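Outer membrane protein YopM (Yersinia pestis, PDB 1JL5) probably acts as a leucine-rich-repeat effector that Yersinia delivers to alter host cell physiology and promote bacterial survival in host tissues. Local coordinates at residues L76-N79 / N80-L83; S127-P130 / P131-Y135; P189-Q192 / N193-F196; L96-C100 / N101-E105; P87-P90 / P91-S95. All blocks are in the same frame, centred on the assembly; numbering follows the deposited sequence.

All five contacts are local turns of a leucine-rich-repeat solenoid, and they fall into two kinds. Interactions 1 and 4 follow the short strands 75-77 and 95-97, which are parallel neighbours; the centres of the two contacts lie about 6 Å apart and both are buried. Interactions 2, 3 and 5 sit in the loops that precede a strand, where a type I turn lies at or just before the boundary between repeats. Interaction 5 is largely buried, its leucines reaching those of interactions 1 and 4, whereas interactions 2 and 3 are only partly buried. Chemistry changes with place: leucines with asparagine-to-backbone bonds after the strands, proline and leucine at interactions 2 and 5, and a more polar surface at interaction 3.

Interaction 1 of 5, residues L76-N79 / N80-L83; sequences LELN and NLGL
Leu78, Leu81 and Leu83 gather their side chains on the inner side of the bend that follows strand 75-77, the strand-to-loop part of LRR 1 in this leucine-rich-repeat solenoid. The apolar contacts come first. Leu81 sends CD1 to 3.7 Å from CB of Leu78, its side chain slanting across that of its partner. Leu83 reaches the same CB with its own CD1, at 3.8 Å, but lies at about a right angle to Leu78. The CB of Leu78 is therefore touched by two methyls, and helix 58-71 packs against all three leucines.

The polar contacts lead to the next repeat. No hydrogen bond joins 76-79 to 80-83; instead Asn101 donates to Leu78 O through its ND2 and accepts from the N atoms of Leu81 and Leu83 through its OD1, while Asn79 OD1 takes the N-H of Ser99. Asn80 O is bonded to Arg338 of a second subunit, so the loop also meets the tetramer interface.

Side-chain-to-backbone contacts complete the bend: Leu81 lays CG 3.5 Å from Leu78 O, and CG stands beside its own backbone N (chi1 -65°), a torsion that sends CD1 to within 3.5 Å of Leu78 CA.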
loop_
_atom_site.group_PDB
_atom_site.type_symbol
_atom_site.label_atom_id
_atom_site.label_comp_id
_atom_site.label_asym_id
_atom_site.label_seq_id
_atom_site.Cartn_x
_atom_site.Cartn_y
_atom_site.Cartn_z
ATOM N N LEU A 76 33.446 -22.685 7.247
ATOM C CA LEU A 76 33.972 -21.347 7.429
ATOM C C LEU A 76 32.797 -20.463 7.057
ATOM O O LEU A 76 32.291 -20.537 5.942
ATOM C CB LEU A 76 35.136 -21.088 6.478
ATOM C CG LEU A 76 35.531 -19.617 6.359
ATOM C CD1 LEU A 76 35.944 -19.076 7.722
ATOM C CD2 LEU A 76 36.657 -19.484 5.352
ATOM N N GLU A 77 32.350 -19.644 7.994
ATOM C CA GLU A 77 31.217 -18.777 7.740
ATOM C C GLU A 77 31.639 -17.320 7.811
ATOM O O GLU A 77 31.959 -16.799 8.877
ATOM C CB GLU A 77 30.102 -19.083 8.746
ATOM C CG GLU A 77 28.807 -18.337 8.490
ATOM C CD GLU A 77 28.748 -17.017 9.217
ATOM O OE1 GLU A 77 28.681 -17.034 10.463
ATOM O OE2 GLU A 77 28.777 -15.966 8.550
ATOM N N LEU A 78 31.640 -16.673 6.653
ATOM C CA LEU A 78 32.032 -15.278 6.536
ATOM C C LEU A 78 30.872 -14.472 5.978
ATOM O O LEU A 78 31.062 -13.607 5.129
ATOM C CB LEU A 78 33.224 -15.167 5.592
ATOM C CG LEU A 78 34.405 -16.060 5.960
ATOM C CD1 LEU A 78 35.451 -16.014 4.859
ATOM C CD2 LEU A 78 34.983 -15.598 7.285
ATOM N N ASN A 79 29.671 -14.754 6.462
ATOM C CA ASN A 79 28.499 -14.056 5.968
ATOM C C ASN A 79 28.440 -12.590 6.316
ATOM O O ASN A 79 28.798 -12.172 7.414
ATOM C CB ASN A 79 27.213 -14.716 6.464
ATOM C CG ASN A 79 27.059 -16.124 5.965
ATOM O OD1 ASN A 79 27.550 -16.469 4.890
ATOM N ND2 ASN A 79 26.358 -16.948 6.734
ATOM N N ASN A 80 27.975 -11.814 5.349
ATOM C CA ASN A 80 27.792 -10.388 5.516
ATOM C C ASN A 80 28.978 -9.668 6.137
ATOM O O ASN A 80 28.818 -8.876 7.067
ATOM C CB ASN A 80 26.535 -10.147 6.351
ATOM C CG ASN A 80 26.002 -8.756 6.187
ATOM O OD1 ASN A 80 25.935 -8.245 5.071
ATOM N ND2 ASN A 80 25.616 -8.128 7.291
ATOM N N LEU A 81 30.168 -9.936 5.614
ATOM C CA LEU A 81 31.368 -9.291 6.120
ATOM C C LEU A 81 31.853 -8.269 5.112
ATOM O O LEU A 81 32.933 -7.703 5.253
ATOM C CB LEU A 81 32.451 -10.332 6.396
ATOM C CG LEU A 81 32.093 -11.309 7.517
ATOM C CD1 LEU A 81 33.267 -12.243 7.795
ATOM C CD2 LEU A 81 31.731 -10.519 8.770
ATOM N N GLY A 82 31.037 -8.037 4.091
ATOM C CA GLY A 82 31.377 -7.075 3.062
ATOM C C GLY A 82 32.676 -7.387 2.355
ATOM O O GLY A 82 33.302 -6.505 1.773
ATOM N N LEU A 83 33.081 -8.649 2.389
ATOM C CA LEU A 83 34.326 -9.057 1.757
ATOM C C LEU A 83 34.270 -8.960 0.243
ATOM O O LEU A 83 33.418 -9.575 -0.393
ATOM C CB LEU A 83 34.657 -10.487 2.164
ATOM C CG LEU A 83 34.552 -10.709 3.670
ATOM C CD1 LEU A 83 34.968 -12.128 4.002
ATOM C CD2 LEU A 83 35.426 -9.695 4.402
#

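Interaction 2 of 5, residues S127-P130 / P131-Y135; sequences SDLP and PLLEY
Leu133 pushes one methyl, CD2, against the side of Leu129, and that bump is met by every side-chain carbon of Leu129. The closest approach is 3.6 Å, between Leu129 CD2 and Leu133 CD2; CD1 of Leu129 follows at 3.8 Å from the same methyl, with its CB and CG only slightly farther. The methyl thus lies along the flank of Leu129, and the two side chains slant across one another. In Leu133, CG stands opposite the backbone N (chi1 -157°), which swings the branch back over the preceding residues. A second wall of the hollow is the ring of Pro130, whose CD lies 4.1 Å from Leu133 CD2.

The bend that brings these groups together is a type I beta turn from Pro130 to Leu133, at the junction of LRR 3 and LRR 4 in the leucine-rich-repeat solenoid. Its closing bond runs from Leu133 N to Pro130 O at 2.9 Å and is fairly straight, with an angle of 165° at the hydrogen; the donor sits above the carbonyl plane. Pro131 forms the outside of the bend, its ring following directly on that of Pro130, with CD 3.8 Å from Pro130 CB. Leu133 also packs on Leu116 of strand 115-117, while Leu129 meets Leu149 of the following repeat and Pro130 meets Leu109 of the preceding one.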
loop_
_atom_site.group_PDB
_atom_site.type_symbol
_atom_site.label_atom_id
_atom_site.label_comp_id
_atom_site.label_asym_id
_atom_site.label_seq_id
_atom_site.Cartn_x
_atom_site.Cartn_y
_atom_site.Cartn_z
ATOM N N SER A 127 34.711 -21.195 -10.766
ATOM C CA SER A 127 35.694 -22.092 -11.333
ATOM C C SER A 127 35.007 -23.441 -11.281
ATOM O O SER A 127 33.989 -23.590 -10.604
ATOM C CB SER A 127 36.954 -22.104 -10.477
ATOM O OG SER A 127 37.567 -20.831 -10.491
ATOM N N ASP A 128 35.543 -24.420 -11.996
ATOM C CA ASP A 128 34.945 -25.736 -11.978
ATOM C C ASP A 128 34.755 -26.117 -10.528
ATOM O O ASP A 128 35.628 -25.893 -9.695
ATOM C CB ASP A 128 35.835 -26.737 -12.700
ATOM C CG ASP A 128 36.017 -26.384 -14.152
ATOM O OD1 ASP A 128 35.069 -25.816 -14.731
ATOM O OD2 ASP A 128 37.094 -26.670 -14.714
ATOM N N LEU A 129 33.594 -26.678 -10.230
ATOM C CA LEU A 129 33.252 -27.051 -8.872
ATOM C C LEU A 129 34.165 -28.068 -8.223
ATOM O O LEU A 129 34.736 -28.932 -8.889
ATOM C CB LEU A 129 31.823 -27.587 -8.827
ATOM C CG LEU A 129 30.753 -26.669 -9.414
ATOM C CD1 LEU A 129 29.395 -27.336 -9.256
ATOM C CD2 LEU A 129 30.784 -25.313 -8.707
ATOM N N PRO A 130 34.326 -27.962 -6.899
ATOM C CA PRO A 130 35.166 -28.894 -6.156
ATOM C C PRO A 130 34.489 -30.240 -6.399
ATOM O O PRO A 130 33.261 -30.333 -6.357
ATOM C CB PRO A 130 35.012 -28.412 -4.719
ATOM C CG PRO A 130 34.774 -26.953 -4.871
ATOM C CD PRO A 130 33.818 -26.894 -6.020
ATOM N N PRO A 131 35.270 -31.297 -6.651
ATOM C CA PRO A 131 34.697 -32.621 -6.908
ATOM C C PRO A 131 33.661 -33.119 -5.909
ATOM O O PRO A 131 32.740 -33.841 -6.274
ATOM C CB PRO A 131 35.930 -33.521 -6.961
ATOM C CG PRO A 131 36.870 -32.846 -6.013
ATOM C CD PRO A 131 36.720 -31.398 -6.408
ATOM N N LEU A 132 33.804 -32.730 -4.651
ATOM C CA LEU A 132 32.880 -33.186 -3.622
ATOM C C LEU A 132 31.722 -32.235 -3.346
ATOM O O LEU A 132 30.940 -32.462 -2.422
ATOM C CB LEU A 132 33.642 -33.428 -2.320
ATOM C CG LEU A 132 34.876 -34.329 -2.411
ATOM C CD1 LEU A 132 35.489 -34.471 -1.026
ATOM C CD2 LEU A 132 34.490 -35.691 -2.968
ATOM N N LEU A 133 31.596 -31.180 -4.140
ATOM C CA LEU A 133 30.531 -30.225 -3.901
ATOM C C LEU A 133 29.153 -30.874 -3.857
ATOM O O LEU A 133 28.707 -31.512 -4.810
ATOM C CB LEU A 133 30.548 -29.115 -4.954
ATOM C CG LEU A 133 29.855 -27.850 -4.437
ATOM C CD1 LEU A 133 30.626 -27.331 -3.231
ATOM C CD2 LEU A 133 29.780 -26.794 -5.527
ATOM N N GLU A 134 28.492 -30.709 -2.722
ATOM C CA GLU A 134 27.161 -31.246 -2.505
ATOM C C GLU A 134 26.151 -30.112 -2.578
ATOM O O GLU A 134 25.027 -30.286 -3.052
ATOM C CB GLU A 134 27.084 -31.902 -1.130
ATOM C CG GLU A 134 27.803 -33.230 -1.036
ATOM C CD GLU A 134 27.908 -33.721 0.388
ATOM O OE1 GLU A 134 27.131 -33.242 1.241
ATOM O OE2 GLU A 134 28.765 -34.589 0.655
ATOM N N TYR A 135 26.565 -28.948 -2.099
ATOM C CA TYR A 135 25.700 -27.785 -2.089
ATOM C C TYR A 135 26.374 -26.619 -2.791
ATOM O O TYR A 135 27.456 -26.178 -2.399
ATOM C CB TYR A 135 25.367 -27.411 -0.645
ATOM C CG TYR A 135 24.305 -26.343 -0.492
ATOM C CD1 TYR A 135 24.475 -25.074 -1.042
ATOM C CD2 TYR A 135 23.137 -26.599 0.224
ATOM C CE1 TYR A 135 23.508 -24.083 -0.881
ATOM C CE2 TYR A 135 22.165 -25.616 0.391
ATOM C CZ TYR A 135 22.358 -24.362 -0.164
ATOM O OH TYR A 135 21.400 -23.387 -0.005
#

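Interaction 3 of 5, residues P189-Q192 / N193-F196; sequences PELQ and NLPF
Leu191 and Leu194 supply the apolar side of this turn, their CD2 methyls 3.7 Å apart and their side chains slanting past each other. The same methyl of Leu194 presses on the backbone of its partner, with CD2 only 3.3 Å from Leu191 CA. The second torsion of Leu194 is eclipsed, with chi2 near 2°, an unusual setting that accompanies this close fit. Leu191 continues inward to Leu171 of the preceding repeat.

Backbone bonding defines the bend as a type I beta turn from Leu191 to Leu194, within the loop where LRR 6 passes into LRR 7 of the leucine-rich-repeat solenoid. Leu194 N donates to Leu191 O at 2.8 Å, with an angle of 161° at the hydrogen and the donor above the carbonyl plane.

The polar contacts occupy the solvent-facing side. Glu190 stretches out from the chain before the turn, and its OE2 accepts from Gln192 NE2 at 3.0 Å, on the anti side of the carboxylate. The bond is bent. Gln192 can arrive there because its CG is set between the backbone N and the carbonyl carbon (chi1 72°) and the chain beyond runs extended. Asn193 lies alongside Gln192, pointing the same way, their amide planes nearly parallel. The amide of Asn193 also stands close to the Glu190 carboxylate, but its fit there is doubtful.

The N-H from Gln192 NE2 to Glu190 OE2 would be expected to suit a charged carboxylate, although on the exposed side of the turn solvent would probably compete for both groups.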
loop_
_atom_site.group_PDB
_atom_site.type_symbol
_atom_site.label_atom_id
_atom_site.label_comp_id
_atom_site.label_asym_id
_atom_site.label_seq_id
_atom_site.Cartn_x
_atom_site.Cartn_y
_atom_site.Cartn_z
ATOM N N PRO A 189 18.024 -27.310 -18.619
ATOM C CA PRO A 189 18.624 -28.495 -19.227
ATOM C C PRO A 189 17.639 -29.640 -19.043
ATOM O O PRO A 189 16.642 -29.496 -18.335
ATOM C CB PRO A 189 19.902 -28.682 -18.419
ATOM C CG PRO A 189 19.523 -28.141 -17.073
ATOM C CD PRO A 189 18.771 -26.885 -17.425
ATOM N N GLU A 190 17.901 -30.766 -19.691
ATOM C CA GLU A 190 17.027 -31.917 -19.560
ATOM C C GLU A 190 16.945 -32.239 -18.079
ATOM O O GLU A 190 17.945 -32.177 -17.368
ATOM C CB GLU A 190 17.598 -33.103 -20.332
ATOM C CG GLU A 190 16.784 -34.368 -20.202
ATOM C CD GLU A 190 17.314 -35.477 -21.081
ATOM O OE1 GLU A 190 18.513 -35.807 -20.962
ATOM O OE2 GLU A 190 16.528 -36.015 -21.890
ATOM N N LEU A 191 15.753 -32.586 -17.614
ATOM C CA LEU A 191 15.565 -32.872 -16.203
ATOM C C LEU A 191 15.003 -34.256 -15.938
ATOM O O LEU A 191 15.273 -34.851 -14.900
ATOM C CB LEU A 191 14.609 -31.841 -15.603
ATOM C CG LEU A 191 14.943 -30.373 -15.865
ATOM C CD1 LEU A 191 13.747 -29.500 -15.494
ATOM C CD2 LEU A 191 16.179 -29.985 -15.073
ATOM N N GLN A 192 14.211 -34.752 -16.881
ATOM C CA GLN A 192 13.555 -36.045 -16.736
ATOM C C GLN A 192 14.467 -37.189 -16.324
ATOM O O GLN A 192 14.006 -38.159 -15.733
ATOM C CB GLN A 192 12.820 -36.404 -18.030
ATOM C CG GLN A 192 13.719 -36.776 -19.192
ATOM C CD GLN A 192 12.964 -36.811 -20.505
ATOM O OE1 GLN A 192 11.871 -37.375 -20.590
ATOM N NE2 GLN A 192 13.541 -36.206 -21.538
ATOM N N ASN A 193 15.758 -37.076 -16.611
ATOM C CA ASN A 193 16.690 -38.138 -16.257
ATOM C C ASN A 193 17.402 -37.922 -14.933
ATOM O O ASN A 193 18.326 -38.660 -14.590
ATOM C CB ASN A 193 17.709 -38.337 -17.375
ATOM C CG ASN A 193 17.052 -38.742 -18.676
ATOM O OD1 ASN A 193 16.239 -39.667 -18.706
ATOM N ND2 ASN A 193 17.394 -38.051 -19.760
ATOM N N LEU A 194 16.977 -36.906 -14.190
ATOM C CA LEU A 194 17.560 -36.641 -12.885
ATOM C C LEU A 194 16.749 -37.477 -11.914
ATOM O O LEU A 194 15.631 -37.124 -11.549
ATOM C CB LEU A 194 17.465 -35.154 -12.534
ATOM C CG LEU A 194 18.544 -34.210 -13.085
ATOM C CD1 LEU A 194 19.531 -34.957 -13.970
ATOM C CD2 LEU A 194 17.881 -33.085 -13.843
ATOM N N PRO A 195 17.312 -38.610 -11.482
ATOM C CA PRO A 195 16.668 -39.541 -10.555
ATOM C C PRO A 195 16.332 -38.998 -9.179
ATOM O O PRO A 195 15.426 -39.498 -8.524
ATOM C CB PRO A 195 17.672 -40.686 -10.482
ATOM C CG PRO A 195 18.980 -39.965 -10.591
ATOM C CD PRO A 195 18.710 -39.011 -11.733
ATOM N N PHE A 196 17.047 -37.973 -8.735
ATOM C CA PHE A 196 16.806 -37.444 -7.403
ATOM C C PHE A 196 16.346 -36.000 -7.357
ATOM O O PHE A 196 16.202 -35.431 -6.278
ATOM C CB PHE A 196 18.069 -37.614 -6.564
ATOM C CG PHE A 196 18.601 -39.015 -6.569
ATOM C CD1 PHE A 196 17.898 -40.040 -5.943
ATOM C CD2 PHE A 196 19.781 -39.320 -7.236
ATOM C CE1 PHE A 196 18.363 -41.351 -5.984
ATOM C CE2 PHE A 196 20.255 -40.630 -7.283
ATOM C CZ PHE A 196 19.545 -41.645 -6.657
#

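Interaction 4 of 5, residues L96-C100 / N101-E105; sequences LVASC and NSLTE
Asn101 turns its amide back across the bend to the carbonyl of Ala98, and ND2 meets Ala98 O at 2.8 Å. The bond has an angle of 154° at the hydrogen; the oxygen lies in the amide plane of Asn101, yet the donor stands well above the carbonyl plane of Ala98. Beneath this bond the packing is close: Leu103 CD1 rests 3.7 Å from Ala98 CB, and Asn101 ND2 is equally near that methyl, at 3.7 Å. With CG of Asn101 beside its backbone N (chi1 -76°), the amide is directed into the bend.

Asn101 occupies the asparagine position of the leucine-rich repeat, here LRR 2, and with Asn121 of the next repeat forms part of an asparagine ladder. Its ND2 has Leu78 O as a further partner and its OD1 is also bound to the preceding repeat, so the buried amide is held at both ends; Asn121 likewise bonds Ala98 O and Leu103 N. Ser99, buried too, points away from the second half of the bend and bonds Asp119 through OG.

The solvent side is looser. Cys100, partly exposed, turns away from 101-105 and touches it with CB alone, 3.7 Å from Asn101 N. Ser102, also partly exposed, points away and packs on Asn358 of a second subunit.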
loop_
_atom_site.group_PDB
_atom_site.type_symbol
_atom_site.label_atom_id
_atom_site.label_comp_id
_atom_site.label_asym_id
_atom_site.label_seq_id
_atom_site.Cartn_x
_atom_site.Cartn_y
_atom_site.Cartn_z
ATOM N N LEU A 96 32.046 -23.694 2.755
ATOM C CA LEU A 96 32.387 -22.288 2.688
ATOM C C LEU A 96 31.095 -21.498 2.647
ATOM O O LEU A 96 30.344 -21.570 1.679
ATOM C CB LEU A 96 33.197 -21.964 1.438
ATOM C CG LEU A 96 33.364 -20.453 1.228
ATOM C CD1 LEU A 96 34.080 -19.841 2.430
ATOM C CD2 LEU A 96 34.136 -20.189 -0.052
ATOM N N VAL A 97 30.831 -20.760 3.712
ATOM C CA VAL A 97 29.645 -19.931 3.776
ATOM C C VAL A 97 30.156 -18.500 3.783
ATOM O O VAL A 97 30.639 -18.007 4.800
ATOM C CB VAL A 97 28.835 -20.205 5.056
ATOM C CG1 VAL A 97 27.566 -19.369 5.054
ATOM C CG2 VAL A 97 28.497 -21.688 5.144
ATOM N N ALA A 98 30.078 -17.848 2.631
ATOM C CA ALA A 98 30.533 -16.472 2.500
ATOM C C ALA A 98 29.414 -15.680 1.854
ATOM O O ALA A 98 29.631 -14.872 0.953
ATOM C CB ALA A 98 31.790 -16.417 1.646
ATOM N N SER A 99 28.203 -15.929 2.327
ATOM C CA SER A 99 27.033 -15.251 1.806
ATOM C C SER A 99 27.089 -13.776 2.144
ATOM O O SER A 99 27.737 -13.367 3.105
ATOM C CB SER A 99 25.770 -15.851 2.418
ATOM O OG SER A 99 25.791 -17.262 2.316
ATOM N N CYS A 100 26.406 -12.982 1.333
ATOM C CA CYS A 100 26.320 -11.551 1.551
ATOM C C CYS A 100 27.644 -10.833 1.722
ATOM O O CYS A 100 27.930 -10.271 2.770
ATOM C CB CYS A 100 25.425 -11.283 2.757
ATOM S SG CYS A 100 23.793 -12.040 2.581
ATOM N N ASN A 101 28.452 -10.861 0.677
ATOM C CA ASN A 101 29.720 -10.168 0.680
ATOM C C ASN A 101 29.751 -9.523 -0.688
ATOM O O ASN A 101 28.721 -9.465 -1.357
ATOM C CB ASN A 101 30.878 -11.149 0.867
ATOM C CG ASN A 101 31.005 -11.627 2.302
ATOM O OD1 ASN A 101 31.296 -10.841 3.204
ATOM N ND2 ASN A 101 30.779 -12.915 2.521
ATOM N N SER A 102 30.908 -9.033 -1.103
ATOM C CA SER A 102 31.026 -8.404 -2.409
ATOM C C SER A 102 32.002 -9.200 -3.237
ATOM O O SER A 102 32.722 -8.652 -4.071
ATOM C CB SER A 102 31.538 -6.977 -2.271
ATOM O OG SER A 102 30.642 -6.208 -1.503
ATOM N N LEU A 103 32.027 -10.503 -2.997
ATOM C CA LEU A 103 32.931 -11.376 -3.719
ATOM C C LEU A 103 32.649 -11.322 -5.206
ATOM O O LEU A 103 31.527 -11.544 -5.644
ATOM C CB LEU A 103 32.784 -12.808 -3.216
ATOM C CG LEU A 103 33.039 -12.991 -1.720
ATOM C CD1 LEU A 103 32.791 -14.432 -1.340
ATOM C CD2 LEU A 103 34.469 -12.576 -1.382
ATOM N N THR A 104 33.673 -11.008 -5.985
ATOM C CA THR A 104 33.522 -10.957 -7.428
ATOM C C THR A 104 34.258 -12.172 -7.940
ATOM O O THR A 104 34.120 -12.575 -9.092
ATOM C CB THR A 104 34.167 -9.697 -8.018
ATOM O OG1 THR A 104 35.557 -9.669 -7.672
ATOM C CG2 THR A 104 33.487 -8.453 -7.472
ATOM N N GLU A 105 35.037 -12.763 -7.046
ATOM C CA GLU A 105 35.833 -13.928 -7.374
ATOM C C GLU A 105 35.883 -14.783 -6.121
ATOM O O GLU A 105 35.698 -14.285 -5.015
ATOM C CB GLU A 105 37.249 -13.479 -7.750
ATOM C CG GLU A 105 37.917 -14.288 -8.834
ATOM C CD GLU A 105 37.216 -14.154 -10.170
ATOM O OE1 GLU A 105 36.101 -14.697 -10.314
ATOM O OE2 GLU A 105 37.777 -13.494 -11.073
#

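Interaction 5 of 5, residues P87-P90 / P91-S95; sequences PELP and PHLES
Leu89 and Leu93 form the apolar centre, with Leu93 CD2 placed 4.2 Å from Leu89 CB. The same methyl faces the ring of Pro90, whose CD is 4.4 Å away, so that it looks toward both preceding residues without close contact to either. CG of Leu93 is opposite its backbone N (chi1 -167°), which carries the branch back under the bend, while Leu89 keeps CG beside its own N. Next outward come the two prolines, joined directly: Pro91 CD lies 3.7 Å from Pro90 CB, and the Pro91 ring turns away from 87-90.

The backbone makes a type I beta turn from Pro90 to Leu93, which carries LRR 1 over into LRR 2 of the leucine-rich-repeat solenoid. Its closing bond, Leu93 N to Pro90 O, is weak: the distance is 3.3 Å and the angle at the hydrogen 153°. The two prolines, whose nitrogens carry no hydrogen, limit the bending freedom of the chain here.

At the polar edge His92 points outward from the turn, and Glu88 forms a salt bridge to Lys34 through OE1 while its carbonyl accepts from Trp43.

Around the turn, Pro91 meets Tyr39 of helix 36-48 and Leu69 of helix 58-71. Pro90 and Leu93 both rest on Cys68 of the latter helix and, with Leu89, on Leu76 of strand 75-77.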
loop_
_atom_site.group_PDB
_atom_site.type_symbol
_atom_site.label_atom_id
_atom_site.label_comp_id
_atom_site.label_asym_id
_atom_site.label_seq_id
_atom_site.Cartn_x
_atom_site.Cartn_y
_atom_site.Cartn_z
ATOM N N PRO A 87 40.531 -14.635 1.113
ATOM C CA PRO A 87 41.927 -15.019 0.962
ATOM C C PRO A 87 41.890 -16.528 0.795
ATOM O O PRO A 87 40.809 -17.119 0.721
ATOM C CB PRO A 87 42.528 -14.600 2.286
ATOM C CG PRO A 87 41.418 -14.927 3.238
ATOM C CD PRO A 87 40.189 -14.415 2.529
ATOM N N GLU A 88 43.054 -17.153 0.729
ATOM C CA GLU A 88 43.100 -18.593 0.591
ATOM C C GLU A 88 42.278 -19.163 1.734
ATOM O O GLU A 88 42.361 -18.691 2.862
ATOM C CB GLU A 88 44.535 -19.086 0.691
ATOM C CG GLU A 88 44.713 -20.519 0.238
ATOM C CD GLU A 88 46.140 -20.983 0.404
ATOM O OE1 GLU A 88 47.046 -20.175 0.123
ATOM O OE2 GLU A 88 46.353 -22.144 0.809
ATOM N N LEU A 89 41.488 -20.186 1.442
ATOM C CA LEU A 89 40.631 -20.792 2.449
ATOM C C LEU A 89 41.337 -21.842 3.281
ATOM O O LEU A 89 42.342 -22.408 2.855
ATOM C CB LEU A 89 39.430 -21.441 1.765
ATOM C CG LEU A 89 38.589 -20.513 0.888
ATOM C CD1 LEU A 89 37.596 -21.330 0.089
ATOM C CD2 LEU A 89 37.884 -19.488 1.767
ATOM N N PRO A 90 40.835 -22.099 4.497
ATOM C CA PRO A 90 41.496 -23.126 5.299
ATOM C C PRO A 90 41.571 -24.339 4.372
ATOM O O PRO A 90 40.629 -24.618 3.633
ATOM C CB PRO A 90 40.537 -23.307 6.464
ATOM C CG PRO A 90 40.076 -21.890 6.694
ATOM C CD PRO A 90 39.796 -21.405 5.278
ATOM N N PRO A 91 42.699 -25.062 4.394
ATOM C CA PRO A 91 42.960 -26.242 3.564
ATOM C C PRO A 91 41.909 -27.343 3.436
ATOM O O PRO A 91 41.666 -27.847 2.338
ATOM C CB PRO A 91 44.279 -26.770 4.129
ATOM C CG PRO A 91 44.206 -26.372 5.570
ATOM C CD PRO A 91 43.699 -24.955 5.471
ATOM N N HIS A 92 41.280 -27.729 4.534
ATOM C CA HIS A 92 40.314 -28.814 4.446
ATOM C C HIS A 92 38.888 -28.381 4.686
ATOM O O HIS A 92 38.069 -29.133 5.214
ATOM C CB HIS A 92 40.723 -29.925 5.409
ATOM C CG HIS A 92 42.145 -30.356 5.231
ATOM N ND1 HIS A 92 43.181 -29.823 5.965
ATOM C CD2 HIS A 92 42.714 -31.193 4.328
ATOM C CE1 HIS A 92 44.328 -30.309 5.523
ATOM N NE2 HIS A 92 44.070 -31.142 4.529
ATOM N N LEU A 93 38.599 -27.155 4.274
ATOM C CA LEU A 93 37.272 -26.610 4.430
ATOM C C LEU A 93 36.314 -27.484 3.640
ATOM O O LEU A 93 36.570 -27.830 2.487
ATOM C CB LEU A 93 37.230 -25.176 3.907
ATOM C CG LEU A 93 35.986 -24.383 4.292
ATOM C CD1 LEU A 93 35.919 -24.257 5.806
ATOM C CD2 LEU A 93 36.033 -23.012 3.636
ATOM N N GLU A 94 35.220 -27.863 4.274
ATOM C CA GLU A 94 34.226 -28.680 3.611
ATOM C C GLU A 94 33.043 -27.799 3.260
ATOM O O GLU A 94 32.336 -28.044 2.286
ATOM C CB GLU A 94 33.799 -29.826 4.522
ATOM C CG GLU A 94 34.770 -30.995 4.484
ATOM C CD GLU A 94 34.405 -32.083 5.461
ATOM O OE1 GLU A 94 33.211 -32.443 5.522
ATOM O OE2 GLU A 94 35.310 -32.580 6.162
ATOM N N SER A 95 32.854 -26.753 4.051
ATOM C CA SER A 95 31.760 -25.833 3.827
ATOM C C SER A 95 32.205 -24.383 3.877
ATOM O O SER A 95 32.691 -23.898 4.900
ATOM C CB SER A 95 30.664 -26.060 4.867
ATOM O OG SER A 95 29.617 -25.120 4.705
#